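Local coordinates for protein 2-dehydro-3-deoxy-d-gluconate/2-dehydro-3-deoxy-phosphogluconate aldolase (Picrophilus torridus, PDB 4UXD) that is an aldolase of the dihydrodipicolinate synthetase family, folded as a parallel beta/alpha barrel and found as an assembly of four chains, at residues 121-126 with 138-143; 151-156 with 176-181; 131-136 with 161-166; 108-113 with 145-150; 167-172 with 195-200. One frame throughout, in Å; residues are numbered along the deposited sequence.

Interaction 1 (121-126 with 138-143); sequences AVLMPP and HYYKEI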
# COMPACT_ATOMS: atom_id res chain seq x y z
N ALA A 121 7.03 7.77 -30.67
CA ALA A 121 6.19 8.27 -29.59
C ALA A 121 6.48 7.42 -28.37
O ALA A 121 6.96 6.29 -28.50
CB ALA A 121 4.73 8.21 -29.96
N VAL A 122 6.21 8.00 -27.20
CA VAL A 122 6.26 7.30 -25.93
C VAL A 122 5.00 7.57 -25.13
O VAL A 122 4.68 8.72 -24.82
CB VAL A 122 7.45 7.73 -25.07
CG1 VAL A 122 7.58 6.80 -23.84
CG2 VAL A 122 8.72 7.75 -25.90
N LEU A 123 4.31 6.50 -24.76
CA LEU A 123 3.01 6.60 -24.11
C LEU A 123 2.91 5.69 -22.88
O LEU A 123 3.15 4.49 -22.97
CB LEU A 123 1.91 6.26 -25.10
CG LEU A 123 0.48 6.29 -24.56
CD1 LEU A 123 0.15 7.68 -24.09
CD2 LEU A 123 -0.52 5.81 -25.61
N MET A 124 2.56 6.28 -21.73
CA MET A 124 2.27 5.51 -20.51
C MET A 124 0.76 5.39 -20.33
O MET A 124 -0.01 6.08 -20.99
CB MET A 124 2.91 6.16 -19.27
CG MET A 124 2.19 7.38 -18.71
SD MET A 124 2.25 8.72 -19.89
CE MET A 124 3.96 9.18 -19.75
N PRO A 125 0.33 4.50 -19.44
CA PRO A 125 -1.12 4.40 -19.37
C PRO A 125 -1.80 5.64 -18.78
O PRO A 125 -1.15 6.43 -18.09
CB PRO A 125 -1.33 3.18 -18.47
CG PRO A 125 -0.12 2.31 -18.75
CD PRO A 125 1.01 3.30 -18.93
N PRO A 126 -3.09 5.83 -19.08
CA PRO A 126 -3.85 6.93 -18.48
C PRO A 126 -3.80 6.89 -16.98
O PRO A 126 -3.66 5.78 -16.41
CB PRO A 126 -5.28 6.69 -18.96
CG PRO A 126 -5.19 5.74 -20.06
CD PRO A 126 -3.93 4.97 -19.92
N HIS A 138 -7.86 -1.48 -24.20
CA HIS A 138 -8.74 -0.80 -25.15
C HIS A 138 -8.26 0.63 -25.46
O HIS A 138 -8.39 1.12 -26.58
CB HIS A 138 -10.17 -0.78 -24.61
CG HIS A 138 -11.16 -0.19 -25.56
ND1 HIS A 138 -12.35 0.36 -25.15
CD2 HIS A 138 -11.13 -0.06 -26.91
CE1 HIS A 138 -13.02 0.81 -26.20
NE2 HIS A 138 -12.30 0.57 -27.29
N TYR A 139 -7.67 1.29 -24.48
CA TYR A 139 -7.15 2.63 -24.70
C TYR A 139 -5.94 2.64 -25.67
O TYR A 139 -5.91 3.43 -26.62
CB TYR A 139 -6.80 3.22 -23.35
CG TYR A 139 -6.11 4.54 -23.36
CD1 TYR A 139 -6.82 5.72 -23.41
CD2 TYR A 139 -4.72 4.60 -23.27
CE1 TYR A 139 -6.18 6.94 -23.39
CE2 TYR A 139 -4.07 5.81 -23.25
CZ TYR A 139 -4.80 6.98 -23.31
OH TYR A 139 -4.14 8.18 -23.27
N TYR A 140 -4.96 1.77 -25.44
CA TYR A 140 -3.85 1.60 -26.38
C TYR A 140 -4.35 1.09 -27.74
O TYR A 140 -3.81 1.44 -28.78
CB TYR A 140 -2.80 0.63 -25.83
CG TYR A 140 -1.81 1.26 -24.88
CD1 TYR A 140 -0.63 1.84 -25.33
CD2 TYR A 140 -2.07 1.29 -23.52
CE1 TYR A 140 0.26 2.41 -24.46
CE2 TYR A 140 -1.19 1.85 -22.63
CZ TYR A 140 -0.02 2.41 -23.10
OH TYR A 140 0.85 2.98 -22.18
N LYS A 141 -5.38 0.26 -27.71
CA LYS A 141 -5.96 -0.29 -28.92
C LYS A 141 -6.46 0.83 -29.85
O LYS A 141 -6.07 0.91 -31.02
CB LYS A 141 -7.11 -1.24 -28.55
CG LYS A 141 -7.76 -1.97 -29.72
CD LYS A 141 -8.20 -3.36 -29.26
CE LYS A 141 -9.25 -4.03 -30.16
NZ LYS A 141 -10.00 -3.09 -31.03
N GLU A 142 -7.33 1.68 -29.31
CA GLU A 142 -7.94 2.74 -30.08
C GLU A 142 -6.87 3.67 -30.65
O GLU A 142 -6.99 4.17 -31.77
CB GLU A 142 -8.90 3.54 -29.21
CG GLU A 142 -9.99 4.27 -29.96
CD GLU A 142 -11.33 3.56 -29.89
OE1 GLU A 142 -11.34 2.31 -29.87
OE2 GLU A 142 -12.37 4.26 -29.82
N ILE A 143 -5.82 3.88 -29.87
CA ILE A 143 -4.79 4.83 -30.22
C ILE A 143 -3.89 4.26 -31.32
O ILE A 143 -3.66 4.90 -32.36
CB ILE A 143 -3.98 5.21 -28.97
CG1 ILE A 143 -4.83 6.08 -28.05
CG2 ILE A 143 -2.73 5.98 -29.33
CD1 ILE A 143 -4.31 6.19 -26.62

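Interaction 2 (151-156 with 176-181); sequences LLIYNI and SSVKGV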
# COMPACT_ATOMS: atom_id res chain seq x y z
N LEU A 151 6.12 3.47 -31.57
CA LEU A 151 5.72 3.79 -30.21
C LEU A 151 6.35 2.84 -29.21
O LEU A 151 6.36 1.63 -29.40
CB LEU A 151 4.19 3.76 -30.09
CG LEU A 151 3.64 4.19 -28.72
CD1 LEU A 151 2.38 4.98 -28.88
CD2 LEU A 151 3.38 2.97 -27.86
N LEU A 152 6.88 3.42 -28.14
CA LEU A 152 7.37 2.67 -26.99
C LEU A 152 6.40 2.84 -25.85
O LEU A 152 6.09 3.97 -25.42
CB LEU A 152 8.78 3.12 -26.60
CG LEU A 152 9.84 2.68 -27.62
CD1 LEU A 152 10.32 3.86 -28.45
CD2 LEU A 152 11.01 1.99 -26.95
N ILE A 153 5.90 1.72 -25.37
CA ILE A 153 5.07 1.71 -24.18
C ILE A 153 5.93 2.03 -22.97
O ILE A 153 7.11 1.65 -22.90
CB ILE A 153 4.37 0.36 -24.01
CG1 ILE A 153 3.43 0.16 -25.21
CG2 ILE A 153 3.66 0.29 -22.67
CD1 ILE A 153 2.14 -0.55 -24.91
N TYR A 154 5.35 2.77 -22.04
CA TYR A 154 6.07 3.28 -20.89
C TYR A 154 5.37 2.82 -19.60
O TYR A 154 4.21 3.13 -19.37
CB TYR A 154 6.17 4.79 -21.02
CG TYR A 154 6.88 5.55 -19.94
CD1 TYR A 154 7.74 4.94 -19.03
CD2 TYR A 154 6.67 6.92 -19.82
CE1 TYR A 154 8.37 5.69 -18.04
CE2 TYR A 154 7.29 7.68 -18.86
CZ TYR A 154 8.13 7.07 -17.96
OH TYR A 154 8.70 7.88 -17.01
N ASN A 155 6.07 2.04 -18.79
CA ASN A 155 5.46 1.55 -17.58
C ASN A 155 6.09 2.23 -16.38
O ASN A 155 7.27 2.04 -16.11
CB ASN A 155 5.57 0.03 -17.46
CG ASN A 155 4.98 -0.50 -16.15
OD1 ASN A 155 3.77 -0.39 -15.90
ND2 ASN A 155 5.84 -1.06 -15.29
N ILE A 156 5.31 3.04 -15.69
CA ILE A 156 5.79 3.76 -14.52
C ILE A 156 4.68 3.76 -13.45
O ILE A 156 3.94 4.74 -13.30
CB ILE A 156 6.27 5.20 -14.94
CG1 ILE A 156 6.63 6.06 -13.72
CG2 ILE A 156 5.21 5.92 -15.81
CD1 ILE A 156 7.61 7.16 -14.03
N SER A 176 2.36 -3.90 -35.01
CA SER A 176 3.79 -3.91 -35.29
C SER A 176 4.41 -2.56 -34.93
O SER A 176 5.59 -2.47 -34.65
CB SER A 176 4.04 -4.26 -36.76
OG SER A 176 3.65 -3.21 -37.62
N SER A 177 3.60 -1.51 -34.93
CA SER A 177 4.05 -0.16 -34.59
C SER A 177 4.68 -0.06 -33.20
O SER A 177 5.46 0.87 -32.94
CB SER A 177 2.88 0.81 -34.68
OG SER A 177 1.79 0.32 -33.93
N VAL A 178 4.32 -0.98 -32.31
CA VAL A 178 4.92 -1.02 -30.99
C VAL A 178 6.33 -1.59 -31.11
O VAL A 178 6.52 -2.76 -31.42
CB VAL A 178 4.08 -1.86 -29.98
CG1 VAL A 178 4.78 -1.91 -28.62
CG2 VAL A 178 2.66 -1.30 -29.84
N LYS A 179 7.31 -0.74 -30.84
CA LYS A 179 8.72 -1.04 -31.03
C LYS A 179 9.50 -1.29 -29.74
O LYS A 179 10.69 -1.54 -29.80
CB LYS A 179 9.37 0.11 -31.82
CG LYS A 179 8.92 0.19 -33.28
CD LYS A 179 9.11 -1.15 -34.00
CE LYS A 179 8.87 -1.06 -35.49
NZ LYS A 179 7.45 -0.78 -35.75
N GLY A 180 8.83 -1.22 -28.59
CA GLY A 180 9.51 -1.48 -27.33
C GLY A 180 8.70 -1.12 -26.09
O GLY A 180 7.52 -0.75 -26.16
N VAL A 181 9.37 -1.23 -24.94
CA VAL A 181 8.76 -0.93 -23.65
C VAL A 181 9.82 -0.36 -22.71
O VAL A 181 10.97 -0.77 -22.73
CB VAL A 181 8.12 -2.17 -23.05
CG1 VAL A 181 9.18 -3.19 -22.61
CG2 VAL A 181 7.19 -1.78 -21.90

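Interaction 3 (131-136 with 161-166); sequences LNQEAI and NKIDPE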
# COMPACT_ATOMS: atom_id res chain seq x y z
N LEU A 131 -7.38 2.20 -13.19
CA LEU A 131 -7.81 1.35 -14.29
C LEU A 131 -7.31 -0.08 -14.18
O LEU A 131 -6.18 -0.31 -13.76
CB LEU A 131 -7.33 1.92 -15.62
CG LEU A 131 -7.79 3.31 -16.01
CD1 LEU A 131 -7.09 3.70 -17.32
CD2 LEU A 131 -9.30 3.39 -16.15
N ASN A 132 -8.16 -1.03 -14.57
CA ASN A 132 -7.73 -2.41 -14.78
C ASN A 132 -7.05 -2.56 -16.16
O ASN A 132 -6.89 -1.58 -16.89
CB ASN A 132 -8.93 -3.36 -14.67
CG ASN A 132 -10.03 -3.07 -15.71
OD1 ASN A 132 -9.78 -2.44 -16.74
ND2 ASN A 132 -11.24 -3.55 -15.45
N GLN A 133 -6.68 -3.78 -16.54
CA GLN A 133 -5.97 -4.01 -17.79
C GLN A 133 -6.86 -3.97 -19.06
O GLN A 133 -6.37 -3.68 -20.15
CB GLN A 133 -5.23 -5.36 -17.73
CG GLN A 133 -4.17 -5.45 -16.65
CD GLN A 133 -3.15 -4.31 -16.69
OE1 GLN A 133 -2.34 -4.21 -17.61
NE2 GLN A 133 -3.18 -3.46 -15.68
N GLU A 134 -8.16 -4.26 -18.95
CA GLU A 134 -9.04 -4.20 -20.12
C GLU A 134 -9.19 -2.73 -20.60
O GLU A 134 -9.14 -2.44 -21.81
CB GLU A 134 -10.41 -4.80 -19.79
CG GLU A 134 -11.41 -4.90 -20.96
CD GLU A 134 -11.02 -5.93 -22.02
OE1 GLU A 134 -11.12 -7.15 -21.74
OE2 GLU A 134 -10.62 -5.53 -23.14
N ALA A 135 -9.34 -1.82 -19.66
CA ALA A 135 -9.47 -0.41 -19.98
C ALA A 135 -8.19 0.11 -20.62
O ALA A 135 -8.20 0.87 -21.61
CB ALA A 135 -9.79 0.39 -18.73
N ILE A 136 -7.08 -0.32 -20.04
CA ILE A 136 -5.77 0.10 -20.50
C ILE A 136 -5.54 -0.45 -21.89
O ILE A 136 -5.11 0.27 -22.79
CB ILE A 136 -4.67 -0.37 -19.53
CG1 ILE A 136 -4.68 0.51 -18.28
CG2 ILE A 136 -3.29 -0.35 -20.21
CD1 ILE A 136 -3.97 -0.09 -17.09
N ASN A 161 -1.42 4.13 -13.66
CA ASN A 161 -1.83 2.73 -13.67
C ASN A 161 -0.76 1.86 -14.30
O ASN A 161 -0.22 2.22 -15.35
CB ASN A 161 -3.13 2.54 -14.43
CG ASN A 161 -4.28 3.30 -13.83
OD1 ASN A 161 -4.76 2.96 -12.76
ND2 ASN A 161 -4.74 4.34 -14.52
N LYS A 162 -0.46 0.74 -13.66
CA LYS A 162 0.52 -0.21 -14.18
C LYS A 162 -0.03 -0.87 -15.43
O LYS A 162 -1.24 -1.03 -15.56
CB LYS A 162 0.86 -1.28 -13.15
CG LYS A 162 -0.27 -2.26 -12.84
CD LYS A 162 0.12 -3.18 -11.69
CE LYS A 162 -1.02 -4.11 -11.26
NZ LYS A 162 -1.37 -5.15 -12.27
N ILE A 163 0.86 -1.23 -16.35
CA ILE A 163 0.46 -2.07 -17.48
C ILE A 163 1.18 -3.42 -17.32
O ILE A 163 2.40 -3.47 -17.20
CB ILE A 163 0.76 -1.39 -18.87
CG1 ILE A 163 0.34 -2.30 -20.03
CG2 ILE A 163 2.23 -0.94 -18.95
CD1 ILE A 163 0.64 -1.74 -21.41
N ASP A 164 0.42 -4.50 -17.25
CA ASP A 164 1.01 -5.82 -17.01
C ASP A 164 1.82 -6.26 -18.22
O ASP A 164 1.50 -5.88 -19.35
CB ASP A 164 -0.06 -6.87 -16.71
CG ASP A 164 -0.79 -6.62 -15.42
OD1 ASP A 164 -0.28 -5.84 -14.59
OD2 ASP A 164 -1.89 -7.19 -15.25
N PRO A 165 2.86 -7.07 -17.99
CA PRO A 165 3.60 -7.68 -19.10
C PRO A 165 2.73 -8.39 -20.13
O PRO A 165 3.00 -8.32 -21.33
CB PRO A 165 4.51 -8.67 -18.39
CG PRO A 165 4.71 -8.09 -17.05
CD PRO A 165 3.46 -7.38 -16.69
N GLU A 166 1.71 -9.10 -19.67
CA GLU A 166 0.79 -9.79 -20.55
C GLU A 166 0.14 -8.81 -21.51
O GLU A 166 0.03 -9.08 -22.70
CB GLU A 166 -0.28 -10.53 -19.74
CG GLU A 166 -1.33 -11.25 -20.57
CD GLU A 166 -0.77 -12.46 -21.31
OE1 GLU A 166 0.27 -13.02 -20.89
OE2 GLU A 166 -1.39 -12.86 -22.33

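Interaction 4 (108-113 with 145-150); sequences ELMKFS and SSNDMD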
# COMPACT_ATOMS: atom_id res chain seq x y z
N GLU A 108 -3.66 13.84 -31.18
CA GLU A 108 -3.17 15.14 -31.62
C GLU A 108 -1.65 15.22 -31.53
O GLU A 108 -0.99 15.51 -32.53
CB GLU A 108 -3.83 16.24 -30.79
CG GLU A 108 -3.75 17.65 -31.36
CD GLU A 108 -4.76 18.60 -30.73
OE1 GLU A 108 -5.82 18.12 -30.27
OE2 GLU A 108 -4.52 19.82 -30.69
N LEU A 109 -1.10 14.94 -30.34
CA LEU A 109 0.35 14.99 -30.10
C LEU A 109 1.15 14.01 -30.96
O LEU A 109 2.31 14.28 -31.30
CB LEU A 109 0.67 14.71 -28.63
CG LEU A 109 0.43 15.83 -27.62
CD1 LEU A 109 0.41 15.27 -26.18
CD2 LEU A 109 1.46 16.96 -27.75
N MET A 110 0.54 12.88 -31.31
CA MET A 110 1.24 11.89 -32.13
C MET A 110 1.22 12.30 -33.60
O MET A 110 2.24 12.26 -34.27
CB MET A 110 0.63 10.50 -31.95
CG MET A 110 1.12 9.79 -30.68
SD MET A 110 0.90 7.99 -30.69
CE MET A 110 -0.86 7.93 -30.84
N LYS A 111 0.04 12.70 -34.06
CA LYS A 111 -0.15 13.22 -35.41
C LYS A 111 0.80 14.37 -35.68
O LYS A 111 1.41 14.46 -36.74
CB LYS A 111 -1.60 13.67 -35.59
CG LYS A 111 -1.95 14.13 -36.99
CD LYS A 111 -3.44 14.00 -37.26
CE LYS A 111 -4.25 14.97 -36.43
NZ LYS A 111 -5.71 14.74 -36.57
N PHE A 112 0.92 15.25 -34.69
CA PHE A 112 1.77 16.42 -34.80
C PHE A 112 3.25 16.06 -34.84
O PHE A 112 4.02 16.67 -35.57
CB PHE A 112 1.48 17.35 -33.62
CG PHE A 112 2.44 18.50 -33.49
CD1 PHE A 112 3.59 18.37 -32.73
CD2 PHE A 112 2.18 19.71 -34.10
CE1 PHE A 112 4.47 19.43 -32.58
CE2 PHE A 112 3.06 20.78 -33.96
CZ PHE A 112 4.21 20.63 -33.19
N SER A 113 3.65 15.06 -34.06
CA SER A 113 5.06 14.68 -33.99
C SER A 113 5.45 13.77 -35.17
O SER A 113 6.61 13.74 -35.58
CB SER A 113 5.38 14.02 -32.64
OG SER A 113 4.32 13.20 -32.18
N SER A 145 -4.51 2.10 -33.37
CA SER A 145 -5.28 1.87 -34.59
C SER A 145 -5.35 3.12 -35.46
O SER A 145 -5.82 3.06 -36.59
CB SER A 145 -6.70 1.42 -34.26
OG SER A 145 -6.74 0.05 -33.95
N SER A 146 -4.87 4.24 -34.92
CA SER A 146 -4.98 5.52 -35.60
C SER A 146 -3.61 6.17 -35.86
O SER A 146 -3.54 7.28 -36.35
CB SER A 146 -5.85 6.46 -34.77
OG SER A 146 -7.10 5.87 -34.50
N ASN A 147 -2.54 5.47 -35.53
CA ASN A 147 -1.21 6.06 -35.63
C ASN A 147 -0.15 5.01 -35.92
O ASN A 147 0.19 4.18 -35.06
CB ASN A 147 -0.87 6.82 -34.35
CG ASN A 147 -1.80 7.97 -34.08
OD1 ASN A 147 -2.74 7.86 -33.30
ND2 ASN A 147 -1.57 9.09 -34.75
N ASP A 148 0.37 5.08 -37.13
CA ASP A 148 1.30 4.08 -37.63
C ASP A 148 2.69 4.20 -36.98
O ASP A 148 3.45 3.23 -36.94
CB ASP A 148 1.42 4.21 -39.16
CG ASP A 148 1.40 2.87 -39.85
OD1 ASP A 148 2.45 2.18 -39.86
OD2 ASP A 148 0.33 2.49 -40.38
N MET A 149 3.00 5.39 -36.45
CA MET A 149 4.37 5.68 -36.04
C MET A 149 4.90 4.78 -34.93
O MET A 149 4.14 4.10 -34.23
CB MET A 149 4.50 7.15 -35.61
CG MET A 149 3.91 7.49 -34.27
SD MET A 149 4.04 9.26 -33.90
CE MET A 149 5.82 9.44 -33.90
N ASP A 150 6.21 4.77 -34.81
CA ASP A 150 6.89 3.97 -33.81
C ASP A 150 6.50 4.42 -32.41
O ASP A 150 6.54 5.61 -32.11
CB ASP A 150 8.40 4.07 -34.00
CG ASP A 150 8.90 3.25 -35.16
OD1 ASP A 150 8.06 2.86 -35.99
OD2 ASP A 150 10.12 3.01 -35.25

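Interaction 5 (167-172 with 195-200); sequences TVKNLK and LSLSDD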
# COMPACT_ATOMS: atom_id res chain seq x y z
N THR A 167 -0.31 -7.69 -20.97
CA THR A 167 -0.99 -6.68 -21.76
C THR A 167 -0.05 -6.09 -22.81
O THR A 167 -0.49 -5.68 -23.89
CB THR A 167 -1.55 -5.55 -20.84
OG1 THR A 167 -2.32 -6.14 -19.79
CG2 THR A 167 -2.42 -4.58 -21.63
N VAL A 168 1.25 -6.04 -22.50
CA VAL A 168 2.20 -5.48 -23.43
C VAL A 168 2.45 -6.49 -24.56
O VAL A 168 2.51 -6.12 -25.73
CB VAL A 168 3.52 -5.11 -22.76
CG1 VAL A 168 4.44 -4.42 -23.74
CG2 VAL A 168 3.27 -4.21 -21.58
N LYS A 169 2.57 -7.75 -24.17
CA LYS A 169 2.68 -8.86 -25.11
C LYS A 169 1.52 -8.84 -26.10
O LYS A 169 1.74 -8.87 -27.32
CB LYS A 169 2.70 -10.19 -24.37
CG LYS A 169 2.77 -11.40 -25.26
CD LYS A 169 3.08 -12.66 -24.45
CE LYS A 169 2.07 -12.92 -23.34
NZ LYS A 169 2.35 -14.19 -22.58
N ASN A 170 0.30 -8.78 -25.59
CA ASN A 170 -0.86 -8.73 -26.46
C ASN A 170 -0.79 -7.60 -27.47
O ASN A 170 -0.95 -7.82 -28.67
CB ASN A 170 -2.14 -8.60 -25.64
CG ASN A 170 -2.54 -9.90 -24.97
OD1 ASN A 170 -2.06 -10.98 -25.34
ND2 ASN A 170 -3.42 -9.82 -23.98
N LEU A 171 -0.54 -6.38 -27.00
CA LEU A 171 -0.47 -5.23 -27.90
C LEU A 171 0.66 -5.39 -28.90
O LEU A 171 0.58 -4.92 -30.05
CB LEU A 171 -0.28 -3.94 -27.10
CG LEU A 171 -1.43 -3.45 -26.24
CD1 LEU A 171 -0.88 -2.50 -25.20
CD2 LEU A 171 -2.49 -2.77 -27.10
N LYS A 172 1.72 -6.05 -28.45
CA LYS A 172 2.90 -6.27 -29.28
C LYS A 172 2.49 -6.98 -30.56
O LYS A 172 2.73 -6.49 -31.67
CB LYS A 172 3.95 -7.08 -28.52
CG LYS A 172 5.29 -7.17 -29.25
CD LYS A 172 6.22 -8.13 -28.55
CE LYS A 172 7.30 -8.65 -29.49
NZ LYS A 172 8.26 -9.53 -28.77
N LEU A 195 11.54 -8.08 -20.08
CA LEU A 195 12.67 -8.56 -20.88
C LEU A 195 12.35 -9.83 -21.64
O LEU A 195 12.93 -10.09 -22.69
CB LEU A 195 13.89 -8.80 -20.01
CG LEU A 195 14.66 -7.57 -19.53
CD1 LEU A 195 15.74 -8.02 -18.54
CD2 LEU A 195 15.28 -6.80 -20.70
N SER A 196 11.42 -10.63 -21.12
CA SER A 196 11.00 -11.85 -21.80
C SER A 196 10.24 -11.56 -23.10
O SER A 196 9.98 -12.47 -23.88
CB SER A 196 10.14 -12.71 -20.87
OG SER A 196 8.80 -12.76 -21.33
N LEU A 197 9.89 -10.29 -23.30
CA LEU A 197 9.22 -9.83 -24.52
C LEU A 197 10.25 -9.28 -25.50
O LEU A 197 9.91 -8.85 -26.61
CB LEU A 197 8.19 -8.73 -24.21
CG LEU A 197 7.09 -9.00 -23.18
CD1 LEU A 197 6.26 -7.75 -22.99
CD2 LEU A 197 6.21 -10.16 -23.58
N SER A 198 11.51 -9.28 -25.10
CA SER A 198 12.56 -8.70 -25.92
C SER A 198 12.75 -9.47 -27.23
O SER A 198 12.67 -10.71 -27.25
CB SER A 198 13.88 -8.66 -25.13
OG SER A 198 14.76 -7.68 -25.63
N ASP A 199 12.96 -8.74 -28.32
CA ASP A 199 13.41 -9.34 -29.57
C ASP A 199 14.01 -8.26 -30.48
O ASP A 199 14.43 -7.20 -30.02
CB ASP A 199 12.26 -10.09 -30.27
CG ASP A 199 11.27 -9.18 -30.97
OD1 ASP A 199 11.66 -8.48 -31.92
OD2 ASP A 199 10.09 -9.19 -30.59
N ASP A 200 14.06 -8.54 -31.78
CA ASP A 200 14.80 -7.69 -32.71
C ASP A 200 14.02 -6.44 -33.11
O ASP A 200 14.62 -5.41 -33.45
CB ASP A 200 15.20 -8.50 -33.94
CG ASP A 200 16.14 -9.66 -33.59
OD1 ASP A 200 17.35 -9.40 -33.40
OD2 ASP A 200 15.67 -10.82 -33.50

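Interaction 1 (121-126 with 138-143)
Leu123 and Tyr140 meet inside a beta-alpha-beta unit of the barrel, where strand 120-123 is covered by helix 133-144, the helix that leads back to the next strand, 150-155. The short segments run nearly antiparallel, at 159°, with their axes 12.2 Å apart, a gap that large side chains must fill. Tyr140 spans it: CG swings anti to the carbonyl carbon (chi1 -82°), and the phenol reaches the end of the strand, where OH donates to Leu123 O at 2.9 Å. That oxygen lies in the plane of the ring, whereas the hydroxyl stands 54° out of the carbonyl plane. Leu123 slides past the phenol in the opposite direction, with CD2 3.7 Å from Tyr140 CE1, and the same methyl meets Ile143 CD1 tip to tip at 3.9 Å. Tyr139 is sandwiched. Pro126 CG sits over the centre of one face in a CH-pi contact, 3.3 Å from the centroid, while Ile143 CD1 lies toward the rim of the other; the Tyr139 hydroxyl bonds to Ser100 O, and Pro289 of the second subunit packs against Tyr139. Beside Tyr140, Pro125 CG lies at the ring edge, near its plane and 4.1 Å from CE2.

Interaction 2 (151-156 with 176-181)
The flat groups that join Leu151 to Ser177 and Lys179 are peptides, not rings. Leu151 N donates to Ser177 O at 3.0 Å, and Leu151 O accepts from Lys179 N at 2.9 Å, so that both polar atoms of Leu151 bracket Val178. The one ring, that of Tyr154, carries Ile156 CG2 on one of its faces, offset toward the rim, and its hydroxyl bonds to Ser67 OG and to a glycerol. Further along, Ile153 N reaches Gly180 O at 3.1 Å. The pairing passes from Leu151 with Val178 to Ile153 with Val181, an advance of two residues on one strand and three on the other, as in a beta bulge. Leu152 CD2 settles over the main chain there, 3.8 Å from Gly180 CA. On the opposite side of the sheet, Val181 CG2 comes within 4.1 Å of Ile153 CB, and Ile153 CG1 lies 4.2 Å from Val178 CG1; this is the side where Ile153 meets Tyr140 of helix 133-144. These are neighbouring parallel strands of the barrel wall: backbone hydrogen bonds set the register, while Ile153, Val178 and Val181 put aliphatic groups on the face toward the helices.

Interaction 3 (131-136 with 161-166)
The backbones of Leu131 and Asn161 come within 6.2 Å at their CA atoms, and those of Gln133 and Ile163 within 6.7 Å, as two loops run side by side into the N-terminal ends of helices 133-144 and 165-174. Gln133 does most of the bridging. Its OE1 accepts from Asp164 N at 2.8 Å and its NE2 donates to Lys162 O at 3.1 Å, both bonds almost straight, so the amide straddles Ile163; Lys162 O lies in the amide plane, whereas Asp164 N comes to OE1 from above the carbonyl plane, about 50° out of it. Over the amide lies the Asp164 carboxylate, stacked with the planes 16° apart and itself held by Lys162 NZ, which uses the syn lone pair of OD1. Asn161 OD1 takes Leu131 N at 2.8 Å, from above its carbonyl plane, and its ND2 serves Pro126 O and Ile129 O. Between these polar grips, Ile136 CG2 touches Ile163 CG1 at 4.1 Å and Ile136 CD1 approaches Asn161 CB at 3.8 Å. Two amide side chains thus supply partners to backbone groups of the facing loop, and the rotation of the Gln133 amide is fixed by bonds at both of its ends.

Interaction 4 (108-113 with 145-150)
Met110, on helix 103-115, turns toward the loop that follows helix 133-144 and meets both Asn147 and Met149. Its CG lies anti to the carbonyl carbon (chi1 -81°), and a bend at the last torsion lays CE beside Asn147, 3.7 Å from CB, so that the two side chains pass at a slant. Closer to the helix, Met110 CB is 4.1 Å from Met149 SD, and the same sulfur lies 3.5 Å from Met110 O. One turn on from Met110, Ser113 brings OG to 4.3 Å from Met149 SD; that hydroxyl also bonds back to Leu109 O within the helix, at a modelled length too short to be trusted. With CG between the backbone N and the carbonyl carbon (chi1 74°), Met149 directs SD toward Met110. Ala121 of strand 120-123 touches both methionines, completing an apolar layer between helix 103-115, strand 120-123 and the loop that enters strand 150-155 of the beta/alpha barrel.

Interaction 5 (167-172 with 195-200)
Lys172 NZ forms a salt bridge with Asp199 OD2 at 2.6 Å and also donates to Leu197 O at 2.8 Å, so one ammonium group ties both the side chain and the main chain of the loop to helix 165-174. The carboxylate oxygen is met nearly in line with its C-O bond, while the donor to Leu197 O is tilted from the carbonyl plane. Lysine and aspartate come from opposite directions: the Lys172 chain is extended throughout, its CG anti to the backbone N (chi1 -171°), and this lets NZ reach across to the loop. The other oxygen of Asp199, OD1, accepts from Asp201 N, which gives the carboxylate a second hold. Further out, Leu197 sets its two methyls on adjacent residues of the helix. CD1 rests 3.8 Å from Val168 CB and 3.9 Å from Val168 CG1, while CD2 lies 3.6 Å from Lys169 CB, the side chains crossing there at about a right angle. The end of Lys169 leads away to a salt bridge with Glu166. Leu197 is presented by a type I turn from Leu195 to Ser198, closed by Ser198 N to Leu195 O at 2.9 Å. The turn begins at the last residue of helix 188-195 and leads toward strand 203-206; Phe202, just before that strand, packs on both Val168 and Leu197, and Leu171 of helix 165-174 touches Tyr140 of helix 133-144.

How the interactions relate
The five contacts follow one arc of the barrel wall, from helix 103-115 to the loop before strand 203-206. Interactions 1 and 2, with centres 9 Å apart, share the sheet: strands 120-123 and 150-155 are neighbours, joined at Ala121 O and Leu152 N. Interaction 3 links the starts of helices 133-144 and 165-174, which also serve interactions 1 and 5; Gln133 OE1 bonding to Thr167 OG1 connects 3 with 5. Along the chain, interaction 1 nests inside the loop closed by 4, whereas 2 and 3 alternate. The centres of interactions 3 and 4 are about 21 Å apart. Successive beta-alpha-beta units are thus joined through sheet, helices and loops, and interactions 1 to 3 also meet the second subunit.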